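Local coordinates for Esterase/lipase-like protein (Caldicellulosiruptor lactoaceticus 6A, PDB 6A6O), which acts as a bifunctional hydrolase, with acetyl esterase activity and 1,4-beta-xylosidase activity, at residues V142-F146 against V207-P212; P55-P61 against G84-L90. One frame throughout, in Å; residues are numbered along the deposited sequence.

Contact 1: residues V142-F146 against V207-P212; sequences VGTHF and VSSKTP
Phe-146 and Thr-144 meet Val-207, Lys-210, Thr-211 and Pro-212 in a loop-to-loop packing contact, partly buried, between the chain leaving helix 134-142 and the chain entering strand 214-219. No direct hydrogen bond joins the two loops. The Phe-146 ring reaches across with its CZ, which lies 3.8 Å from Lys-210 CB; that methylene sits at the ring's edge, in its plane, and the two side chains cross at about a right angle. With chi1 at 53°, the Phe-146 ring is folded back so that its edge also faces the backbone of Val-142 and Gly-143, while CZ points to the turn. Thr-144 presents its methyl to Val-207, CG2 to CG2 4.0 Å, and its hydroxyl is hydrogen-bonded to Ser-140 O in the last turn of helix 134-142. Gly-143 O is buried against Thr-211 CG2 at 3.5 Å and finds no polar partner. A single water bridges the gap, donating to Thr-144 O and accepting from Ser-208 OG at 2.8 Å. Ser-208 N gives a nearly straight bond to Thr-211 OG1 (3.0 Å, 174°), closing across a type I beta turn from Ser-208 to Thr-211, with an ST turn where Ser-208 OG accepts from Lys-210 N.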
loop_
_atom_site.group_PDB
_atom_site.type_symbol
_atom_site.label_atom_id
_atom_site.label_comp_id
_atom_site.label_asym_id
_atom_site.label_seq_id
_atom_site.Cartn_x
_atom_site.Cartn_y
_atom_site.Cartn_z
ATOM N N VAL A 142 5.889 -0.567 -4.044
ATOM C CA VAL A 142 5.197 -0.358 -5.305
ATOM C C VAL A 142 5.247 1.120 -5.700
ATOM O O VAL A 142 5.215 1.447 -6.892
ATOM C CB VAL A 142 3.779 -0.971 -5.200
ATOM C CG1 VAL A 142 2.813 -0.056 -4.472
ATOM C CG2 VAL A 142 3.256 -1.382 -6.577
ATOM N N GLY A 143 5.421 2.028 -4.731
ATOM C CA GLY A 143 5.636 3.429 -5.019
ATOM C C GLY A 143 7.033 3.791 -5.471
ATOM O O GLY A 143 7.268 4.951 -5.811
ATOM N N THR A 144 7.970 2.839 -5.468
ATOM C CA THR A 144 9.331 3.092 -5.923
ATOM C C THR A 144 9.807 2.108 -6.981
ATOM O O THR A 144 10.732 2.449 -7.725
ATOM C CB THR A 144 10.335 3.063 -4.745
ATOM O OG1 THR A 144 10.199 1.842 -4.005
ATOM C CG2 THR A 144 10.112 4.243 -3.793
ATOM N N HIS A 145 9.199 0.919 -7.082
ATOM C CA HIS A 145 9.604 -0.154 -7.991
ATOM C C HIS A 145 8.687 -0.281 -9.205
ATOM O O HIS A 145 8.709 -1.318 -9.881
ATOM C CB HIS A 145 9.605 -1.504 -7.268
ATOM C CG HIS A 145 10.812 -1.768 -6.422
ATOM N ND1 HIS A 145 11.142 -1.010 -5.318
ATOM C CD2 HIS A 145 11.730 -2.764 -6.480
ATOM C CE1 HIS A 145 12.233 -1.502 -4.756
ATOM N NE2 HIS A 145 12.613 -2.564 -5.442
ATOM N N PHE A 146 7.887 0.735 -9.496
ATOM C CA PHE A 146 6.835 0.626 -10.498
ATOM C C PHE A 146 7.391 0.682 -11.919
ATOM O O PHE A 146 8.549 1.028 -12.160
ATOM C CB PHE A 146 5.823 1.751 -10.322
ATOM C CG PHE A 146 6.452 3.111 -10.287
ATOM C CD1 PHE A 146 6.770 3.778 -11.460
ATOM C CD2 PHE A 146 6.751 3.720 -9.074
ATOM C CE1 PHE A 146 7.359 5.027 -11.422
ATOM C CE2 PHE A 146 7.330 4.958 -9.035
ATOM C CZ PHE A 146 7.637 5.619 -10.212
ATOM N N VAL A 207 13.642 5.754 -3.878
ATOM C CA VAL A 207 12.874 6.928 -4.274
ATOM C C VAL A 207 13.538 7.592 -5.475
ATOM O O VAL A 207 14.768 7.699 -5.551
ATOM C CB VAL A 207 12.758 7.900 -3.087
ATOM C CG1 VAL A 207 12.124 9.225 -3.518
ATOM C CG2 VAL A 207 11.943 7.270 -2.002
ATOM N N SER A 208 12.725 8.043 -6.426
ATOM C CA SER A 208 13.203 8.765 -7.603
ATOM C C SER A 208 12.338 10.003 -7.800
ATOM O O SER A 208 11.356 10.214 -7.088
ATOM C CB SER A 208 13.143 7.881 -8.855
ATOM O OG SER A 208 11.795 7.627 -9.211
ATOM N N SER A 209 12.686 10.818 -8.800
ATOM C CA SER A 209 11.866 11.988 -9.099
ATOM C C SER A 209 10.462 11.611 -9.569
ATOM O O SER A 209 9.560 12.459 -9.534
ATOM C CB SER A 209 12.555 12.857 -10.155
ATOM O OG SER A 209 12.586 12.183 -11.393
ATOM N N LYS A 210 10.249 10.369 -10.001
ATOM C CA LYS A 210 8.937 9.907 -10.440
ATOM C C LYS A 210 8.094 9.300 -9.321
ATOM O O LYS A 210 6.929 8.969 -9.560
ATOM C CB LYS A 210 9.080 8.870 -11.560
ATOM C CG LYS A 210 9.910 9.346 -12.743
ATOM C CD LYS A 210 9.370 10.642 -13.306
ATOM C CE LYS A 210 10.073 10.998 -14.620
ATOM N NZ LYS A 210 9.598 12.315 -15.148
ATOM N N THR A 211 8.650 9.106 -8.135
ATOM C CA THR A 211 7.839 8.656 -7.006
ATOM C C THR A 211 6.671 9.622 -6.801
ATOM O O THR A 211 6.870 10.846 -6.848
ATOM C CB THR A 211 8.694 8.571 -5.740
ATOM O OG1 THR A 211 9.768 7.650 -5.944
ATOM C CG2 THR A 211 7.867 8.109 -4.533
ATOM N N PRO A 212 5.447 9.124 -6.616
ATOM C CA PRO A 212 4.279 10.015 -6.496
ATOM C C PRO A 212 4.262 10.757 -5.173
ATOM O O PRO A 212 4.963 10.381 -4.218
ATOM C CB PRO A 212 3.080 9.054 -6.599
ATOM C CG PRO A 212 3.623 7.721 -6.237
ATOM C CD PRO A 212 5.051 7.709 -6.718
HETATM O O HOH W 1 11.135 5.396 -7.603
#

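Contact 2: residues P55-P61 against G84-L90; sequences PCIIVFP and GISAFVL
Leu-90 meets Phe-60 near the C-terminal ends of two neighbouring parallel strands, and its side chain is worth following outward. CB faces strand 54-60 and touches three groups there: Val-59 O, Phe-60 CD1 (3.9 Å) and Ile-58 CG2. CG stands anti to the backbone N (chi1 173°), and from it the CD2 branch reaches over one face of the Phe-60 ring. This CH-pi contact puts Leu-90 CD2 3.9 Å from the ring centroid of Phe-60, offset toward the rim. Farther back along the same face of the sheet, Cys-56 SG comes to the edge of the Phe-88 ring, 3.5 Å from Phe-88 CE1, a sulfur-aromatic contact lying close to the ring plane. On the other face Ile-57 CG1 rests 3.7 Å from Ile-85 CG2. Five backbone hydrogen bonds alternate between the strands; the one from Val-59 N to Phe-88 O is 2.7 Å long, and that from Leu-90 N to Val-59 O is almost straight at 175°. Strands 54-60 and 86-91 make a beta-alpha-beta crossover, joined through helix 74-82, which packs over the face of Ile-57 and Val-59 through Leu-80. Because regular bonds satisfy the backbone groups that face each other across the pair, the interface can be buried with largely apolar side chains on both faces.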
loop_
_atom_site.group_PDB
_atom_site.type_symbol
_atom_site.label_atom_id
_atom_site.label_comp_id
_atom_site.label_asym_id
_atom_site.label_seq_id
_atom_site.Cartn_x
_atom_site.Cartn_y
_atom_site.Cartn_z
ATOM N N PRO A 55 -12.008 8.747 -7.327
ATOM C CA PRO A 55 -10.653 8.318 -6.975
ATOM C C PRO A 55 -10.711 7.048 -6.138
ATOM O O PRO A 55 -11.754 6.679 -5.584
ATOM C CB PRO A 55 -10.119 9.500 -6.160
ATOM C CG PRO A 55 -11.340 10.010 -5.460
ATOM C CD PRO A 55 -12.451 9.885 -6.497
ATOM N N CYS A 56 -9.566 6.372 -6.057
ATOM C CA CYS A 56 -9.496 5.038 -5.479
ATOM C C CYS A 56 -8.226 4.899 -4.649
ATOM O O CYS A 56 -7.163 5.365 -5.059
ATOM C CB CYS A 56 -9.518 3.966 -6.585
ATOM S SG CYS A 56 -9.092 2.320 -6.060
ATOM N N ILE A 57 -8.342 4.268 -3.482
ATOM C CA ILE A 57 -7.186 3.896 -2.669
ATOM C C ILE A 57 -7.227 2.393 -2.433
ATOM O O ILE A 57 -8.251 1.855 -1.993
ATOM C CB ILE A 57 -7.166 4.640 -1.322
ATOM C CG1 ILE A 57 -6.865 6.135 -1.524
ATOM C CG2 ILE A 57 -6.161 3.989 -0.383
ATOM C CD1 ILE A 57 -5.389 6.429 -1.863
ATOM N N ILE A 58 -6.117 1.714 -2.705
ATOM C CA ILE A 58 -5.967 0.311 -2.335
ATOM C C ILE A 58 -5.230 0.258 -1.010
ATOM O O ILE A 58 -4.122 0.801 -0.887
ATOM C CB ILE A 58 -5.209 -0.487 -3.409
ATOM C CG1 ILE A 58 -5.854 -0.287 -4.783
ATOM C CG2 ILE A 58 -5.165 -1.970 -3.028
ATOM C CD1 ILE A 58 -5.016 -0.870 -5.928
ATOM N N VAL A 59 -5.833 -0.400 -0.028
ATOM C CA VAL A 59 -5.311 -0.455 1.330
ATOM C C VAL A 59 -4.466 -1.710 1.490
ATOM O O VAL A 59 -4.930 -2.821 1.199
ATOM C CB VAL A 59 -6.445 -0.425 2.362
ATOM C CG1 VAL A 59 -5.862 -0.609 3.770
ATOM C CG2 VAL A 59 -7.220 0.870 2.241
ATOM N N PHE A 60 -3.214 -1.532 1.946
ATOM C CA PHE A 60 -2.296 -2.632 2.225
ATOM C C PHE A 60 -2.224 -2.809 3.738
ATOM O O PHE A 60 -1.504 -2.048 4.407
ATOM C CB PHE A 60 -0.890 -2.350 1.671
ATOM C CG PHE A 60 -0.778 -2.246 0.170
ATOM C CD1 PHE A 60 -1.883 -2.212 -0.666
ATOM C CD2 PHE A 60 0.484 -2.181 -0.400
ATOM C CE1 PHE A 60 -1.733 -2.116 -2.032
ATOM C CE2 PHE A 60 0.648 -2.087 -1.775
ATOM C CZ PHE A 60 -0.459 -2.046 -2.596
ATOM N N PRO A 61 -2.904 -3.787 4.329
ATOM C CA PRO A 61 -2.816 -3.969 5.780
ATOM C C PRO A 61 -1.427 -4.436 6.194
ATOM O O PRO A 61 -0.673 -5.004 5.403
ATOM C CB PRO A 61 -3.875 -5.047 6.071
ATOM C CG PRO A 61 -3.974 -5.807 4.792
ATOM C CD PRO A 61 -3.725 -4.831 3.681
ATOM N N GLY A 84 -15.311 10.098 0.177
ATOM C CA GLY A 84 -15.536 10.125 -1.255
ATOM C C GLY A 84 -14.570 9.311 -2.078
ATOM O O GLY A 84 -14.422 9.578 -3.280
ATOM N N ILE A 85 -13.912 8.323 -1.480
ATOM C CA ILE A 85 -12.886 7.537 -2.148
ATOM C C ILE A 85 -13.341 6.086 -2.201
ATOM O O ILE A 85 -13.639 5.482 -1.161
ATOM C CB ILE A 85 -11.527 7.653 -1.438
ATOM C CG1 ILE A 85 -11.048 9.116 -1.439
ATOM C CG2 ILE A 85 -10.501 6.716 -2.112
ATOM C CD1 ILE A 85 -9.776 9.342 -0.633
ATOM N N SER A 86 -13.380 5.521 -3.406
ATOM C CA SER A 86 -13.608 4.090 -3.538
ATOM C C SER A 86 -12.364 3.353 -3.079
ATOM O O SER A 86 -11.245 3.824 -3.293
ATOM C CB SER A 86 -13.924 3.719 -4.983
ATOM O OG SER A 86 -15.279 3.969 -5.297
ATOM N N ALA A 87 -12.548 2.200 -2.446
ATOM C CA ALA A 87 -11.415 1.554 -1.804
ATOM C C ALA A 87 -11.431 0.058 -2.052
ATOM O O ALA A 87 -12.460 -0.531 -2.398
ATOM C CB ALA A 87 -11.393 1.825 -0.293
ATOM N N PHE A 88 -10.254 -0.543 -1.875
ATOM C CA PHE A 88 -10.070 -1.985 -1.871
ATOM C C PHE A 88 -9.128 -2.335 -0.733
ATOM O O PHE A 88 -8.286 -1.520 -0.337
ATOM C CB PHE A 88 -9.430 -2.545 -3.159
ATOM C CG PHE A 88 -10.173 -2.244 -4.428
ATOM C CD1 PHE A 88 -10.093 -0.990 -5.022
ATOM C CD2 PHE A 88 -10.905 -3.242 -5.064
ATOM C CE1 PHE A 88 -10.762 -0.722 -6.209
ATOM C CE2 PHE A 88 -11.569 -2.983 -6.260
ATOM C CZ PHE A 88 -11.498 -1.726 -6.829
ATOM N N VAL A 89 -9.255 -3.560 -0.230
ATOM C CA VAL A 89 -8.240 -4.184 0.621
ATOM C C VAL A 89 -7.435 -5.153 -0.239
ATOM O O VAL A 89 -8.011 -6.038 -0.889
ATOM C CB VAL A 89 -8.879 -4.920 1.813
ATOM C CG1 VAL A 89 -7.838 -5.800 2.538
ATOM C CG2 VAL A 89 -9.535 -3.935 2.796
ATOM N N LEU A 90 -6.103 -5.004 -0.253
ATOM C CA LEU A 90 -5.248 -5.977 -0.932
ATOM C C LEU A 90 -4.860 -7.073 0.053
ATOM O O LEU A 90 -4.133 -6.825 1.028
ATOM C CB LEU A 90 -3.995 -5.332 -1.519
ATOM C CG LEU A 90 -3.025 -6.385 -2.086
ATOM C CD1 LEU A 90 -3.622 -7.116 -3.324
ATOM C CD2 LEU A 90 -1.705 -5.722 -2.449
#

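In the fold
Contact 2 comes first along the chain and closes before contact 1 opens; their centres lie about 19 Å apart. Contact 2 sits inside the central mixed sheet, where strand 54-60 also pairs with strand 127-132. Contact 1 joins two loops, but segment 207-212 leads straight into strand 214-219 of that same sheet. The segments meet through the end of helix 134-142, where Val-142 CG1 packs 4.0 Å from Phe-60 CE2, and helix 101-115 touches side chains of both. Gly-131, Ser-133 and Gly-135, spanning the turn from strand 127-132 into helix 134-142, are consistent with the nucleophile elbow of alpha/beta hydrolases. Contact 2 reaches this probable elbow through Phe-60, and contact 1 lies just past the far end of the helix that follows it.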